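Local atomic coordinates of glutathione S-transferase (Xanthomonas axonopodis pv. citri, PDB entry 6NV6), a protein that binds glutathione and, as a theta-class glutathione transferase, probably catalyses its conjugation through the thiol to electrophilic compounds. Residues Y170-M175 / P183-W188; A106-D111 / L133-E138; W114-T119 / A127-A132. All coordinates share one frame; numbering follows the deposited sequence.

How the contacts relate
All three contacts join helices of the C-terminal domain and all are partly buried. Contacts 2 and 3 hold the same pair, helix 88-118 and helix 126-146, at neighbouring levels, whereas contact 1 joins the next two helices, 163-174 and 183-193. Contacts 1 and 2 each combine two buried touching residues with one exposed glutamine, Gln186 or Gln135; in contact 3, farthest from the chain centre, only Gly115 is buried. Contact 1 sets aromatic rings against Leu185 and the root of Gln186, contact 2 a serine hydroxyl among apolar groups, contact 3 an isoleucine against a glycine backbone. Phe109 and Ser136 of contact 2 pack on Trp172 of contact 1, joining the two into one interior.

Contact 1: Y170-M175 / P183-W188; sequences YAWFEM and PHLQAW
Leu185, which meets Trp172 and Phe173 across this contact, gives its backbone N to Asp144 OD2, and the same carboxylate oxygen takes a weak bond from His184 N; Asp144, on helix 126-146, thus holds the first turn of helix 183-193. Phe173 reaches farthest across: its CG is anti to its own carbonyl carbon (chi1 -83°), and the tip of the ring, CZ, comes to 3.7 Å from Gln186 CA and 3.9 Å from Gln186 CB. One branch of Leu185 serves both aromatics, with CD2 3.9 Å from Phe173 CZ and 4.2 Å from Trp172 NE1. The two aromatics also meet within their own helix: Trp172 CD1 stands 3.7 Å above the plane of the Phe173 ring, over its centre. Beyond CB, Gln186 runs out extended on the exposed side, its amide plane turned 68° from the Phe173 ring. Phe173 also meets the nearly parallel ring of Tyr189. The segments cross not far from perpendicular, at 111°; their axes stay 11.5 Å apart, a gap spanned by Phe173 and Leu185. Trp172 continues inward onto Leu133, Ser136 and Leu140 of helix 126-146 and onto Phe109 of helix 88-118, while Leu185 rests on Ile169 of helix 163-174.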
loop_
_atom_site.group_PDB
_atom_site.type_symbol
_atom_site.label_atom_id
_atom_site.label_comp_id
_atom_site.label_asym_id
_atom_site.label_seq_id
_atom_site.Cartn_x
_atom_site.Cartn_y
_atom_site.Cartn_z
ATOM N N TYR A 170 4.706 -2.829 -4.213
ATOM C CA TYR A 170 4.565 -3.284 -5.589
ATOM C C TYR A 170 5.261 -2.320 -6.548
ATOM O O TYR A 170 6.060 -2.732 -7.398
ATOM C CB TYR A 170 3.084 -3.433 -5.939
ATOM C CG TYR A 170 2.847 -3.716 -7.405
ATOM C CD1 TYR A 170 3.305 -4.895 -7.983
ATOM C CD2 TYR A 170 2.173 -2.804 -8.215
ATOM C CE1 TYR A 170 3.096 -5.162 -9.308
ATOM C CE2 TYR A 170 1.959 -3.066 -9.551
ATOM C CZ TYR A 170 2.422 -4.250 -10.086
ATOM O OH TYR A 170 2.208 -4.522 -11.413
ATOM N N ALA A 171 4.981 -1.022 -6.414
ATOM C CA ALA A 171 5.659 -0.042 -7.253
ATOM C C ALA A 171 7.166 -0.095 -7.045
ATOM O O ALA A 171 7.936 -0.087 -8.012
ATOM C CB ALA A 171 5.120 1.360 -6.963
ATOM N N TRP A 172 7.604 -0.173 -5.788
ATOM C CA TRP A 172 9.031 -0.219 -5.491
ATOM C C TRP A 172 9.747 -1.325 -6.262
ATOM O O TRP A 172 10.812 -1.098 -6.839
ATOM C CB TRP A 172 9.238 -0.408 -3.990
ATOM C CG TRP A 172 10.668 -0.625 -3.577
ATOM C CD1 TRP A 172 11.249 -1.809 -3.178
ATOM C CD2 TRP A 172 11.703 0.364 -3.509
ATOM N NE1 TRP A 172 12.574 -1.607 -2.871
ATOM C CE2 TRP A 172 12.877 -0.284 -3.063
ATOM C CE3 TRP A 172 11.751 1.735 -3.775
ATOM C CZ2 TRP A 172 14.077 0.395 -2.877
ATOM C CZ3 TRP A 172 12.948 2.401 -3.595
ATOM C CH2 TRP A 172 14.091 1.733 -3.150
ATOM N N PHE A 173 9.179 -2.523 -6.294
ATOM C CA PHE A 173 9.904 -3.657 -6.841
ATOM C C PHE A 173 9.748 -3.798 -8.346
ATOM O O PHE A 173 10.624 -4.385 -8.995
ATOM C CB PHE A 173 9.451 -4.948 -6.150
ATOM C CG PHE A 173 10.134 -5.202 -4.827
ATOM C CD1 PHE A 173 11.504 -5.429 -4.774
ATOM C CD2 PHE A 173 9.413 -5.185 -3.635
ATOM C CE1 PHE A 173 12.135 -5.656 -3.564
ATOM C CE2 PHE A 173 10.043 -5.413 -2.423
ATOM C CZ PHE A 173 11.405 -5.647 -2.389
ATOM N N GLU A 174 8.675 -3.271 -8.924
ATOM C CA GLU A 174 8.441 -3.435 -10.351
ATOM C C GLU A 174 8.773 -2.185 -11.147
ATOM O O GLU A 174 8.791 -2.244 -12.380
ATOM C CB GLU A 174 6.992 -3.867 -10.593
ATOM C CG GLU A 174 6.576 -5.069 -9.725
ATOM C CD GLU A 174 7.458 -6.313 -9.932
ATOM O OE1 GLU A 174 7.957 -6.497 -11.065
ATOM O OE2 GLU A 174 7.649 -7.107 -8.975
ATOM N N MET A 175 9.035 -1.068 -10.472
ATOM C CA MET A 175 9.642 0.128 -11.042
ATOM C C MET A 175 10.953 -0.187 -11.742
ATOM O O MET A 175 11.727 -1.029 -11.268
ATOM C CB MET A 175 9.932 1.173 -9.965
ATOM C CG MET A 175 8.926 2.265 -9.856
ATOM S SD MET A 175 9.641 3.631 -8.930
ATOM C CE MET A 175 10.536 2.740 -7.680
ATOM N N PRO A 183 16.479 -8.062 1.804
ATOM C CA PRO A 183 15.971 -9.410 1.520
ATOM C C PRO A 183 14.771 -9.802 2.359
ATOM O O PRO A 183 13.971 -10.640 1.925
ATOM C CB PRO A 183 17.178 -10.309 1.829
ATOM C CG PRO A 183 18.321 -9.344 2.166
ATOM C CD PRO A 183 17.667 -8.117 2.665
ATOM N N HIS A 184 14.640 -9.250 3.565
ATOM C CA HIS A 184 13.431 -9.526 4.333
ATOM C C HIS A 184 12.242 -8.790 3.731
ATOM O O HIS A 184 11.160 -9.368 3.555
ATOM C CB HIS A 184 13.644 -9.172 5.805
ATOM C CG HIS A 184 14.886 -9.774 6.381
ATOM N ND1 HIS A 184 14.870 -10.927 7.138
ATOM C CD2 HIS A 184 16.187 -9.407 6.277
ATOM C CE1 HIS A 184 16.107 -11.238 7.486
ATOM N NE2 HIS A 184 16.923 -10.332 6.976
ATOM N N LEU A 185 12.441 -7.518 3.378
ATOM C CA LEU A 185 11.437 -6.787 2.620
ATOM C C LEU A 185 11.000 -7.565 1.388
ATOM O O LEU A 185 9.805 -7.652 1.096
ATOM C CB LEU A 185 11.997 -5.423 2.221
ATOM C CG LEU A 185 10.995 -4.483 1.558
ATOM C CD1 LEU A 185 10.024 -3.888 2.593
ATOM C CD2 LEU A 185 11.737 -3.401 0.779
ATOM N N GLN A 186 11.958 -8.151 0.665
ATOM C CA GLN A 186 11.642 -8.836 -0.584
ATOM C C GLN A 186 10.878 -10.137 -0.349
ATOM O O GLN A 186 9.933 -10.449 -1.084
ATOM C CB GLN A 186 12.927 -9.111 -1.356
ATOM C CG GLN A 186 12.715 -9.944 -2.605
ATOM C CD GLN A 186 13.957 -10.029 -3.457
ATOM O OE1 GLN A 186 14.833 -9.162 -3.371
ATOM N NE2 GLN A 186 14.049 -11.077 -4.287
ATOM N N ALA A 187 11.288 -10.923 0.652
ATOM C CA ALA A 187 10.580 -12.166 0.950
ATOM C C ALA A 187 9.152 -11.887 1.401
ATOM O O ALA A 187 8.245 -12.691 1.139
ATOM C CB ALA A 187 11.337 -12.959 2.015
ATOM N N TRP A 188 8.943 -10.761 2.091
ATOM C CA TRP A 188 7.601 -10.326 2.453
ATOM C C TRP A 188 6.783 -10.011 1.209
ATOM O O TRP A 188 5.625 -10.430 1.093
ATOM C CB TRP A 188 7.717 -9.114 3.377
ATOM C CG TRP A 188 6.479 -8.273 3.640
ATOM C CD1 TRP A 188 5.397 -8.615 4.411
ATOM C CD2 TRP A 188 6.254 -6.916 3.221
ATOM N NE1 TRP A 188 4.509 -7.573 4.472
ATOM C CE2 TRP A 188 5.008 -6.515 3.757
ATOM C CE3 TRP A 188 6.979 -6.004 2.444
ATOM C CZ2 TRP A 188 4.462 -5.238 3.529
ATOM C CZ3 TRP A 188 6.437 -4.731 2.224
ATOM C CH2 TRP A 188 5.187 -4.365 2.763
#

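Contact 2: A106-D111 / L133-E138; sequences AGVFRD and LTQSGE
Ser136 sits opposite Val108 and Phe109 at the closest level of the two backbones, where the CA atoms of Phe109 and Ser136 are 5.9 Å apart. The small side chain is consistent with the 9.0 Å approach of the segment axes. Ser136 OG lies 3.8 Å from Phe109 CA and 3.9 Å from Val108 CG1, and it is at the edge of the Phe109 ring, near the ring plane. Its polar need is met within its own helix by a hydrogen bond with Ala132 O, so the hydroxyl can be buried against apolar groups. Leu112 adds to the packing round this serine. Val108, with CG2 anti to the backbone N and CG1 between that N and the carbonyl carbon (chi1 67°), turns CG1 to Ser136 and also packs on Ala132 and Leu139. The loose, solvent side is confined to the exposed Gln135, whose extended chain brings NE2 to 3.9 Å from Val108 CG2. Beyond the serine, the Phe109 ring continues onto Phe168 and Ala171 of helix 163-174. The segments run roughly antiparallel, at 139°, as two successive long helices in the all-helical C-terminal domain of the glutathione transferase fold.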
loop_
_atom_site.group_PDB
_atom_site.type_symbol
_atom_site.label_atom_id
_atom_site.label_comp_id
_atom_site.label_asym_id
_atom_site.label_seq_id
_atom_site.Cartn_x
_atom_site.Cartn_y
_atom_site.Cartn_z
ATOM N N ALA A 106 5.652 7.721 1.884
ATOM C CA ALA A 106 4.894 7.966 0.660
ATOM C C ALA A 106 5.374 9.217 -0.075
ATOM O O ALA A 106 5.461 9.223 -1.311
ATOM C CB ALA A 106 3.407 8.062 0.993
ATOM N N GLY A 107 5.709 10.280 0.666
ATOM C CA GLY A 107 6.066 11.531 0.020
ATOM C C GLY A 107 7.315 11.406 -0.832
ATOM O O GLY A 107 7.307 11.746 -2.022
ATOM N N VAL A 108 8.406 10.906 -0.242
ATOM C CA VAL A 108 9.643 10.754 -1.004
ATOM C C VAL A 108 9.460 9.726 -2.109
ATOM O O VAL A 108 9.968 9.896 -3.223
ATOM C CB VAL A 108 10.830 10.411 -0.076
ATOM C CG1 VAL A 108 10.674 9.043 0.544
ATOM C CG2 VAL A 108 12.158 10.502 -0.836
ATOM N N PHE A 109 8.700 8.662 -1.845
ATOM C CA PHE A 109 8.557 7.640 -2.868
ATOM C C PHE A 109 7.698 8.129 -4.020
ATOM O O PHE A 109 8.016 7.860 -5.185
ATOM C CB PHE A 109 7.968 6.359 -2.304
ATOM C CG PHE A 109 7.753 5.321 -3.357
ATOM C CD1 PHE A 109 8.817 4.586 -3.846
ATOM C CD2 PHE A 109 6.509 5.125 -3.912
ATOM C CE1 PHE A 109 8.633 3.643 -4.844
ATOM C CE2 PHE A 109 6.326 4.183 -4.911
ATOM C CZ PHE A 109 7.393 3.441 -5.372
ATOM N N ARG A 110 6.597 8.825 -3.725
ATOM C CA ARG A 110 5.802 9.377 -4.814
ATOM C C ARG A 110 6.650 10.305 -5.670
ATOM O O ARG A 110 6.457 10.382 -6.891
ATOM C CB ARG A 110 4.572 10.104 -4.269
ATOM N N ASP A 111 7.625 10.975 -5.051
ATOM C CA ASP A 111 8.543 11.827 -5.798
ATOM C C ASP A 111 9.461 10.992 -6.679
ATOM O O ASP A 111 9.609 11.270 -7.877
ATOM C CB ASP A 111 9.354 12.684 -4.828
ATOM C CG ASP A 111 9.616 14.070 -5.358
ATOM O OD1 ASP A 111 8.637 14.743 -5.752
ATOM O OD2 ASP A 111 10.800 14.484 -5.366
ATOM N N LEU A 133 15.542 8.233 -4.564
ATOM C CA LEU A 133 15.873 6.813 -4.613
ATOM C C LEU A 133 16.732 6.405 -3.429
ATOM O O LEU A 133 16.518 5.342 -2.834
ATOM C CB LEU A 133 16.593 6.473 -5.916
ATOM C CG LEU A 133 17.046 5.009 -5.983
ATOM C CD1 LEU A 133 15.845 4.097 -5.883
ATOM C CD2 LEU A 133 17.832 4.690 -7.243
ATOM N N THR A 134 17.702 7.241 -3.064
ATOM C CA THR A 134 18.592 6.873 -1.973
ATOM C C THR A 134 17.860 6.904 -0.636
ATOM O O THR A 134 18.092 6.049 0.225
ATOM C CB THR A 134 19.805 7.809 -1.956
ATOM O OG1 THR A 134 20.629 7.547 -3.102
ATOM C CG2 THR A 134 20.621 7.617 -0.676
ATOM N N GLN A 135 16.966 7.870 -0.446
ATOM C CA GLN A 135 16.268 7.962 0.831
ATOM C C GLN A 135 15.131 6.953 0.926
ATOM O O GLN A 135 14.914 6.349 1.984
ATOM C CB GLN A 135 15.742 9.376 1.050
ATOM C CG GLN A 135 15.362 9.611 2.485
ATOM C CD GLN A 135 14.550 10.856 2.663
ATOM O OE1 GLN A 135 13.723 10.942 3.573
ATOM N NE2 GLN A 135 14.772 11.842 1.793
ATOM N N SER A 136 14.373 6.789 -0.161
ATOM C CA SER A 136 13.438 5.675 -0.257
ATOM C C SER A 136 14.087 4.395 0.249
ATOM O O SER A 136 13.555 3.708 1.136
ATOM C CB SER A 136 12.982 5.509 -1.708
ATOM O OG SER A 136 12.071 6.535 -2.081
ATOM N N GLY A 137 15.282 4.105 -0.283
ATOM C CA GLY A 137 15.978 2.877 0.064
ATOM C C GLY A 137 16.300 2.764 1.544
ATOM O O GLY A 137 16.088 1.715 2.160
ATOM N N GLU A 138 16.826 3.838 2.136
ATOM C CA GLU A 138 17.225 3.729 3.536
ATOM C C GLU A 138 16.024 3.796 4.464
ATOM O O GLU A 138 16.071 3.246 5.568
ATOM C CB GLU A 138 18.251 4.803 3.911
ATOM C CG GLU A 138 19.680 4.553 3.353
ATOM C CD GLU A 138 20.095 3.060 3.286
ATOM O OE1 GLU A 138 20.314 2.449 4.354
ATOM O OE2 GLU A 138 20.231 2.503 2.164
#

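Contact 3: W114-T119 / A127-A132; sequences WGVVRT and ARIAAA
While Gly115 and Val116 meet Ile129, the flat groups of 114-119 pair among themselves, apart from 127-132: Arg118 CD lies 3.6 Å above one face of the Trp114 ring, over its centre, and Trp114 NE1 lies at the edge of the Arg118 guanidinium, in its plane. That guanidinium is also held by a salt bridge from NH2 to the C-terminal carboxylate of Thr207. Across the contact, Ile129 does most of the touching. Its CG1 is anti to the carbonyl carbon (chi1 -76°), and the chain reaches out to place CD1 on the backbone of Gly115, 3.6 Å from Gly115 CA and 3.4 Å from Gly115 O; with no glycine side chain between them, methyl and main chain meet directly. The second branch, CG2, faces Val116 CG2 at 4.0 Å. Gly115 O also takes a weak hydrogen bond from Thr119 OG1, 3.0 Å long. Leu112 and Arg124 pack on Ile129 as well, and Pro176 and Ile177 on Val116. Arg128 NH2 makes a long, weak ion pair with Asp111. Between these two segments the contact is van der Waals, made by Ile129 against Gly115 and Val116; it depends on shape, and contact 2 joins the same helices farther along.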
loop_
_atom_site.group_PDB
_atom_site.type_symbol
_atom_site.label_atom_id
_atom_site.label_comp_id
_atom_site.label_asym_id
_atom_site.label_seq_id
_atom_site.Cartn_x
_atom_site.Cartn_y
_atom_site.Cartn_z
ATOM N N TRP A 114 7.450 9.599 -9.550
ATOM C CA TRP A 114 7.043 10.532 -10.596
ATOM C C TRP A 114 8.182 10.775 -11.577
ATOM O O TRP A 114 8.007 10.636 -12.794
ATOM C CB TRP A 114 6.544 11.845 -9.984
ATOM C CG TRP A 114 5.028 11.927 -9.973
ATOM C CD1 TRP A 114 4.189 11.531 -8.960
ATOM C CD2 TRP A 114 4.176 12.407 -11.032
ATOM N NE1 TRP A 114 2.874 11.742 -9.322
ATOM C CE2 TRP A 114 2.837 12.278 -10.584
ATOM C CE3 TRP A 114 4.413 12.941 -12.308
ATOM C CZ2 TRP A 114 1.742 12.664 -11.372
ATOM C CZ3 TRP A 114 3.318 13.320 -13.091
ATOM C CH2 TRP A 114 2.004 13.181 -12.617
ATOM N N GLY A 115 9.361 11.116 -11.062
ATOM C CA GLY A 115 10.522 11.341 -11.899
ATOM C C GLY A 115 10.909 10.225 -12.858
ATOM O O GLY A 115 11.622 10.467 -13.833
ATOM N N VAL A 116 10.457 9.001 -12.609
ATOM C CA VAL A 116 10.968 7.829 -13.301
ATOM C C VAL A 116 9.933 7.235 -14.239
ATOM O O VAL A 116 10.264 6.812 -15.347
ATOM C CB VAL A 116 11.460 6.781 -12.280
ATOM C CG1 VAL A 116 11.921 5.504 -12.974
ATOM C CG2 VAL A 116 12.567 7.368 -11.427
ATOM N N VAL A 117 8.676 7.210 -13.821
ATOM C CA VAL A 117 7.620 6.592 -14.607
ATOM C C VAL A 117 6.787 7.625 -15.358
ATOM O O VAL A 117 6.144 7.278 -16.363
ATOM C CB VAL A 117 6.729 5.737 -13.684
ATOM C CG1 VAL A 117 5.733 4.889 -14.476
ATOM C CG2 VAL A 117 7.615 4.890 -12.787
ATOM N N ARG A 118 6.806 8.887 -14.925
ATOM C CA ARG A 118 5.831 9.857 -15.383
ATOM C C ARG A 118 6.417 11.158 -15.912
ATOM O O ARG A 118 5.683 11.917 -16.552
ATOM C CB ARG A 118 4.839 10.169 -14.247
ATOM C CG ARG A 118 3.794 9.075 -14.079
ATOM C CD ARG A 118 2.839 9.320 -12.918
ATOM N NE ARG A 118 1.972 8.158 -12.700
ATOM C CZ ARG A 118 1.304 7.905 -11.573
ATOM N NH1 ARG A 118 1.393 8.734 -10.543
ATOM N NH2 ARG A 118 0.546 6.813 -11.484
ATOM N N THR A 119 7.695 11.440 -15.688
ATOM C CA THR A 119 8.196 12.663 -16.294
ATOM C C THR A 119 9.128 12.347 -17.463
ATOM O O THR A 119 9.861 11.351 -17.433
ATOM C CB THR A 119 8.944 13.535 -15.279
ATOM O OG1 THR A 119 10.164 12.887 -14.897
ATOM C CG2 THR A 119 8.091 13.776 -14.040
ATOM N N ALA A 127 19.419 14.784 -9.839
ATOM C CA ALA A 127 19.926 14.871 -8.475
ATOM C C ALA A 127 18.820 14.615 -7.462
ATOM O O ALA A 127 19.038 13.948 -6.444
ATOM C CB ALA A 127 20.559 16.239 -8.241
ATOM N N ARG A 128 17.617 15.115 -7.747
ATOM C CA ARG A 128 16.481 14.943 -6.849
ATOM C C ARG A 128 15.974 13.503 -6.858
ATOM O O ARG A 128 15.781 12.898 -5.795
ATOM C CB ARG A 128 15.375 15.917 -7.246
ATOM C CG ARG A 128 14.212 15.952 -6.293
ATOM C CD ARG A 128 13.478 17.264 -6.401
ATOM N NE ARG A 128 12.320 17.175 -7.277
ATOM C CZ ARG A 128 11.105 17.593 -6.941
ATOM N NH1 ARG A 128 10.134 17.601 -7.843
ATOM N NH2 ARG A 128 10.890 18.087 -5.728
ATOM N N ILE A 129 15.727 12.950 -8.049
ATOM C CA ILE A 129 15.389 11.528 -8.170
ATOM C C ILE A 129 16.410 10.688 -7.415
ATOM O O ILE A 129 16.072 9.920 -6.506
ATOM C CB ILE A 129 15.314 11.116 -9.651
ATOM C CG1 ILE A 129 14.021 11.614 -10.285
ATOM C CG2 ILE A 129 15.418 9.616 -9.808
ATOM C CD1 ILE A 129 14.085 11.655 -11.797
ATOM N N ALA A 130 17.683 10.847 -7.776
ATOM C CA ALA A 130 18.805 10.208 -7.104
ATOM C C ALA A 130 18.693 10.294 -5.588
ATOM O O ALA A 130 19.014 9.330 -4.882
ATOM C CB ALA A 130 20.116 10.846 -7.563
ATOM N N ALA A 131 18.242 11.444 -5.077
ATOM C CA ALA A 131 18.109 11.610 -3.635
ATOM C C ALA A 131 16.857 10.915 -3.122
ATOM O O ALA A 131 16.878 10.290 -2.055
ATOM C CB ALA A 131 18.093 13.093 -3.269
ATOM N N ALA A 132 15.761 11.006 -3.874
ATOM C CA ALA A 132 14.575 10.228 -3.538
ATOM C C ALA A 132 14.898 8.740 -3.504
ATOM O O ALA A 132 14.589 8.049 -2.523
ATOM C CB ALA A 132 13.453 10.522 -4.533
#